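Local structure of ulvan Lyase-PL25 (Pseudoalteromonas sp. PLSV, 5UAM) at residues G27-A39 / V55-A67. The protein cleaves ulvan, the sulfated cell-wall polysaccharide of green seaweeds, as a polysaccharide lyase of family PL25. Numbering follows the deposited sequence.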
loop_
_atom_site.group_PDB
_atom_site.type_symbol
_atom_site.label_atom_id
_atom_site.label_comp_id
_atom_site.label_asym_id
_atom_site.label_seq_id
_atom_site.Cartn_x
_atom_site.Cartn_y
_atom_site.Cartn_z
ATOM N N GLY A 27 -22.663 -1.915 -10.175
ATOM C CA GLY A 27 -21.560 -2.571 -9.485
ATOM C C GLY A 27 -20.640 -1.654 -8.709
ATOM O O GLY A 27 -19.852 -2.125 -7.876
ATOM N N TYR A 28 -20.704 -0.351 -8.972
ATOM C CA TYR A 28 -19.819 0.626 -8.380
ATOM C C TYR A 28 -20.573 1.437 -7.331
ATOM O O TYR A 28 -21.784 1.647 -7.447
ATOM C CB TYR A 28 -19.204 1.526 -9.463
ATOM C CG TYR A 28 -20.215 2.152 -10.392
ATOM C CD1 TYR A 28 -20.704 1.465 -11.481
ATOM C CD2 TYR A 28 -20.665 3.447 -10.186
ATOM C CE1 TYR A 28 -21.641 2.046 -12.335
ATOM C CE2 TYR A 28 -21.580 4.032 -11.022
ATOM C CZ TYR A 28 -22.068 3.334 -12.107
ATOM O OH TYR A 28 -23.002 3.873 -12.983
ATOM N N PHE A 29 -19.845 1.877 -6.308
ATOM C CA PHE A 29 -20.427 2.638 -5.212
ATOM C C PHE A 29 -20.120 4.127 -5.286
ATOM O O PHE A 29 -20.706 4.895 -4.522
ATOM C CB PHE A 29 -19.977 2.078 -3.853
ATOM C CG PHE A 29 -18.500 2.244 -3.576
ATOM C CD1 PHE A 29 -18.010 3.414 -3.022
ATOM C CD2 PHE A 29 -17.613 1.220 -3.851
ATOM C CE1 PHE A 29 -16.664 3.574 -2.789
ATOM C CE2 PHE A 29 -16.254 1.371 -3.608
ATOM C CZ PHE A 29 -15.781 2.560 -3.085
ATOM N N ALA A 30 -19.228 4.541 -6.188
ATOM C CA ALA A 30 -18.894 5.934 -6.421
ATOM C C ALA A 30 -18.307 6.040 -7.819
ATOM O O ALA A 30 -17.819 5.056 -8.382
ATOM C CB ALA A 30 -17.883 6.447 -5.391
ATOM N N ASP A 31 -18.352 7.249 -8.376
ATOM C CA ASP A 31 -17.887 7.452 -9.746
ATOM C C ASP A 31 -17.030 8.706 -9.895
ATOM O O ASP A 31 -16.982 9.295 -10.975
ATOM C CB ASP A 31 -19.056 7.488 -10.725
ATOM C CG ASP A 31 -20.041 8.597 -10.436
ATOM O OD1 ASP A 31 -19.833 9.363 -9.480
ATOM O OD2 ASP A 31 -21.016 8.698 -11.208
ATOM N N ASN A 32 -16.300 9.088 -8.841
ATOM C CA ASN A 32 -15.518 10.323 -8.851
ATOM C C ASN A 32 -14.041 10.114 -8.532
ATOM O O ASN A 32 -13.356 11.081 -8.206
ATOM C CB ASN A 32 -16.111 11.366 -7.899
ATOM C CG ASN A 32 -16.056 10.949 -6.457
ATOM O OD1 ASN A 32 -15.788 9.794 -6.120
ATOM N ND2 ASN A 32 -16.302 11.919 -5.563
ATOM N N GLY A 33 -13.508 8.903 -8.668
ATOM C CA GLY A 33 -12.087 8.722 -8.455
ATOM C C GLY A 33 -11.266 9.487 -9.479
ATOM O O GLY A 33 -11.719 9.757 -10.583
ATOM N N VAL A 34 -10.022 9.829 -9.102
ATOM C CA VAL A 34 -9.086 10.477 -10.015
ATOM C C VAL A 34 -7.726 9.793 -9.966
ATOM O O VAL A 34 -7.339 9.184 -8.966
ATOM C CB VAL A 34 -8.895 11.993 -9.777
ATOM C CG1 VAL A 34 -10.234 12.690 -9.740
ATOM C CG2 VAL A 34 -8.103 12.272 -8.522
ATOM N N GLY A 35 -6.994 9.928 -11.073
ATOM C CA GLY A 35 -5.613 9.445 -11.112
ATOM C C GLY A 35 -5.552 7.947 -10.910
ATOM O O GLY A 35 -6.218 7.186 -11.615
ATOM N N ASN A 36 -4.728 7.507 -9.961
ATOM C CA ASN A 36 -4.772 6.146 -9.423
ATOM C C ASN A 36 -5.488 6.248 -8.088
ATOM O O ASN A 36 -4.902 6.755 -7.117
ATOM C CB ASN A 36 -3.364 5.587 -9.191
ATOM C CG ASN A 36 -2.596 5.389 -10.434
ATOM O OD1 ASN A 36 -3.147 5.204 -11.520
ATOM N ND2 ASN A 36 -1.276 5.422 -10.304
ATOM N N PRO A 37 -6.749 5.830 -7.965
ATOM C CA PRO A 37 -7.471 6.124 -6.725
ATOM C C PRO A 37 -7.126 5.232 -5.556
ATOM O O PRO A 37 -7.522 5.554 -4.429
ATOM C CB PRO A 37 -8.940 5.944 -7.108
ATOM C CG PRO A 37 -8.982 6.172 -8.570
ATOM C CD PRO A 37 -7.672 5.603 -9.090
ATOM N N LEU A 38 -6.383 4.154 -5.811
ATOM C CA LEU A 38 -6.056 3.115 -4.849
ATOM C C LEU A 38 -4.684 2.571 -5.193
ATOM O O LEU A 38 -4.247 2.637 -6.345
ATOM C CB LEU A 38 -7.016 1.935 -4.992
ATOM C CG LEU A 38 -8.503 2.193 -4.787
ATOM C CD1 LEU A 38 -9.294 1.015 -5.328
ATOM C CD2 LEU A 38 -8.800 2.427 -3.331
ATOM N N ALA A 39 -4.024 1.968 -4.192
ATOM C CA ALA A 39 -2.785 1.220 -4.403
ATOM C C ALA A 39 -2.560 0.318 -3.200
ATOM O O ALA A 39 -3.020 0.616 -2.104
ATOM C CB ALA A 39 -1.575 2.136 -4.561
ATOM N N VAL A 55 -14.676 2.113 3.388
ATOM C CA VAL A 55 -13.817 2.145 2.210
ATOM C C VAL A 55 -13.370 3.576 1.951
ATOM O O VAL A 55 -14.145 4.522 2.145
ATOM C CB VAL A 55 -14.535 1.561 0.981
ATOM C CG1 VAL A 55 -14.925 0.089 1.252
ATOM C CG2 VAL A 55 -15.769 2.377 0.602
ATOM N N SER A 56 -12.114 3.737 1.532
ATOM C CA SER A 56 -11.582 5.056 1.207
ATOM C C SER A 56 -10.758 5.011 -0.074
ATOM O O SER A 56 -10.130 4.003 -0.412
ATOM C CB SER A 56 -10.757 5.640 2.352
ATOM O OG SER A 56 -9.516 4.973 2.511
ATOM N N TYR A 57 -10.763 6.135 -0.785
ATOM C CA TYR A 57 -10.095 6.238 -2.080
ATOM C C TYR A 57 -9.864 7.721 -2.373
ATOM O O TYR A 57 -10.393 8.605 -1.699
ATOM C CB TYR A 57 -10.932 5.575 -3.207
ATOM C CG TYR A 57 -12.241 6.294 -3.406
ATOM C CD1 TYR A 57 -13.325 6.067 -2.558
ATOM C CD2 TYR A 57 -12.379 7.260 -4.398
ATOM C CE1 TYR A 57 -14.494 6.794 -2.692
ATOM C CE2 TYR A 57 -13.563 7.989 -4.548
ATOM C CZ TYR A 57 -14.612 7.748 -3.683
ATOM O OH TYR A 57 -15.787 8.459 -3.827
ATOM N N GLN A 58 -9.074 7.985 -3.413
ATOM C CA GLN A 58 -8.745 9.346 -3.818
ATOM C C GLN A 58 -9.754 9.861 -4.844
ATOM O O GLN A 58 -9.918 9.284 -5.924
ATOM C CB GLN A 58 -7.345 9.314 -4.411
ATOM C CG GLN A 58 -6.848 10.611 -4.931
ATOM C CD GLN A 58 -5.500 10.425 -5.557
ATOM O OE1 GLN A 58 -4.485 10.414 -4.872
ATOM N NE2 GLN A 58 -5.477 10.223 -6.857
ATOM N N GLY A 59 -10.407 10.969 -4.501
ATOM C CA GLY A 59 -11.425 11.590 -5.310
ATOM C C GLY A 59 -10.973 12.916 -5.887
ATOM O O GLY A 59 -9.774 13.198 -5.994
ATOM N N PRO A 60 -11.932 13.756 -6.290
ATOM C CA PRO A 60 -11.598 15.023 -6.944
ATOM C C PRO A 60 -10.585 15.835 -6.149
ATOM O O PRO A 60 -10.604 15.863 -4.910
ATOM C CB PRO A 60 -12.949 15.737 -7.036
ATOM C CG PRO A 60 -13.941 14.605 -7.127
ATOM C CD PRO A 60 -13.383 13.538 -6.214
ATOM N N LYS A 61 -9.688 16.487 -6.885
ATOM C CA LYS A 61 -8.610 17.295 -6.326
ATOM C C LYS A 61 -7.724 16.470 -5.399
ATOM O O LYS A 61 -7.045 17.010 -4.511
ATOM C CB LYS A 61 -9.141 18.571 -5.656
ATOM C CG LYS A 61 -10.001 19.451 -6.593
ATOM C CD LYS A 61 -10.307 20.794 -5.951
ATOM N N GLU A 62 -7.693 15.153 -5.613
ATOM C CA GLU A 62 -6.902 14.217 -4.818
ATOM C C GLU A 62 -7.313 14.213 -3.342
ATOM O O GLU A 62 -6.575 13.714 -2.477
ATOM C CB GLU A 62 -5.389 14.437 -4.993
ATOM C CG GLU A 62 -4.958 14.455 -6.462
ATOM C CD GLU A 62 -3.464 14.351 -6.688
ATOM O OE1 GLU A 62 -2.807 13.530 -6.014
ATOM O OE2 GLU A 62 -2.978 15.065 -7.589
ATOM N N ASP A 63 -8.506 14.721 -3.045
ATOM C CA ASP A 63 -8.970 14.711 -1.664
ATOM C C ASP A 63 -9.430 13.301 -1.290
ATOM O O ASP A 63 -9.886 12.535 -2.147
ATOM C CB ASP A 63 -10.134 15.691 -1.482
ATOM C CG ASP A 63 -9.739 17.151 -1.658
ATOM O OD1 ASP A 63 -8.549 17.476 -1.433
ATOM O OD2 ASP A 63 -10.633 17.966 -2.014
ATOM N N PRO A 64 -9.320 12.936 -0.013
ATOM C CA PRO A 64 -9.742 11.601 0.418
ATOM C C PRO A 64 -11.254 11.547 0.576
ATOM O O PRO A 64 -11.856 12.432 1.190
ATOM C CB PRO A 64 -9.042 11.437 1.773
ATOM C CG PRO A 64 -8.944 12.819 2.286
ATOM C CD PRO A 64 -8.663 13.679 1.077
ATOM N N TYR A 65 -11.847 10.477 0.039
ATOM C CA TYR A 65 -13.274 10.221 0.173
ATOM C C TYR A 65 -13.496 8.881 0.863
ATOM O O TYR A 65 -12.724 7.925 0.682
ATOM C CB TYR A 65 -13.969 10.227 -1.199
ATOM C CG TYR A 65 -14.187 11.626 -1.711
ATOM C CD1 TYR A 65 -13.124 12.373 -2.216
ATOM C CD2 TYR A 65 -15.431 12.243 -1.615
ATOM C CE1 TYR A 65 -13.290 13.670 -2.647
ATOM C CE2 TYR A 65 -15.613 13.557 -2.043
ATOM C CZ TYR A 65 -14.538 14.263 -2.569
ATOM O OH TYR A 65 -14.725 15.569 -2.985
ATOM N N ILE A 66 -14.566 8.809 1.650
ATOM C CA ILE A 66 -14.853 7.632 2.457
ATOM C C ILE A 66 -16.333 7.287 2.338
ATOM O O ILE A 66 -17.198 8.164 2.346
ATOM C CB ILE A 66 -14.432 7.829 3.922
ATOM C CG1 ILE A 66 -14.757 6.592 4.733
ATOM C CG2 ILE A 66 -15.069 9.043 4.490
ATOM C CD1 ILE A 66 -14.087 6.576 6.110
ATOM N N ALA A 67 -16.617 6.000 2.197
ATOM C CA ALA A 67 -17.974 5.486 2.162
ATOM C C ALA A 67 -18.054 4.257 3.060
ATOM O O ALA A 67 -17.046 3.756 3.563
ATOM C CB ALA A 67 -18.385 5.108 0.728
#
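Phe-29 turns the edge of its ring toward the face of Tyr-57 in an offset edge-to-face pair, centroids 5.9 Å apart and planes at 74°, while its CE1 and CZ also rest on Val-55 CG2. Asn-32 OD1 lies at the edge of the Tyr-57 ring, in its plane, and accepts a 2.7 Å hydrogen bond from Tyr-57 OH, which comes in the amide's carbonyl plane on a lone pair. The same amide sets Asn-32 ND2 over one face of Tyr-65, 3.9 Å above the plane and offset toward the rim, and packs against Pro-60 CD. Tyr-57 points its CB toward 27-39, and with CG between the backbone N and carbonyl carbon (chi1 64°) its ring reaches Phe-29 and its OH reaches Asn-32. A phenylalanine here would probably keep the ring packing but leave Asn-32 OD1 without its hydroxyl, and the amide freer to turn.

Further along, backbone and side chain of Gln-58 both bind the turn after strand 30-33. Gln-58 N donates to Pro-37 O (3.1 Å), Gln-58 O accepts from Val-34 N (3.2 Å), and the extended side chain brings Gln-58 NE2 to Val-34 O (3.0 Å) from above the carbonyl plane. NE2 also bonds Asn-98 OD1, which takes the N-H of Asn-36 as well; Asn-36 and Asn-98 both probably bind substrate. The contact thus joins two neighbouring four-stranded antiparallel sheets, blades of a beta-propeller, beside the probable substrate site.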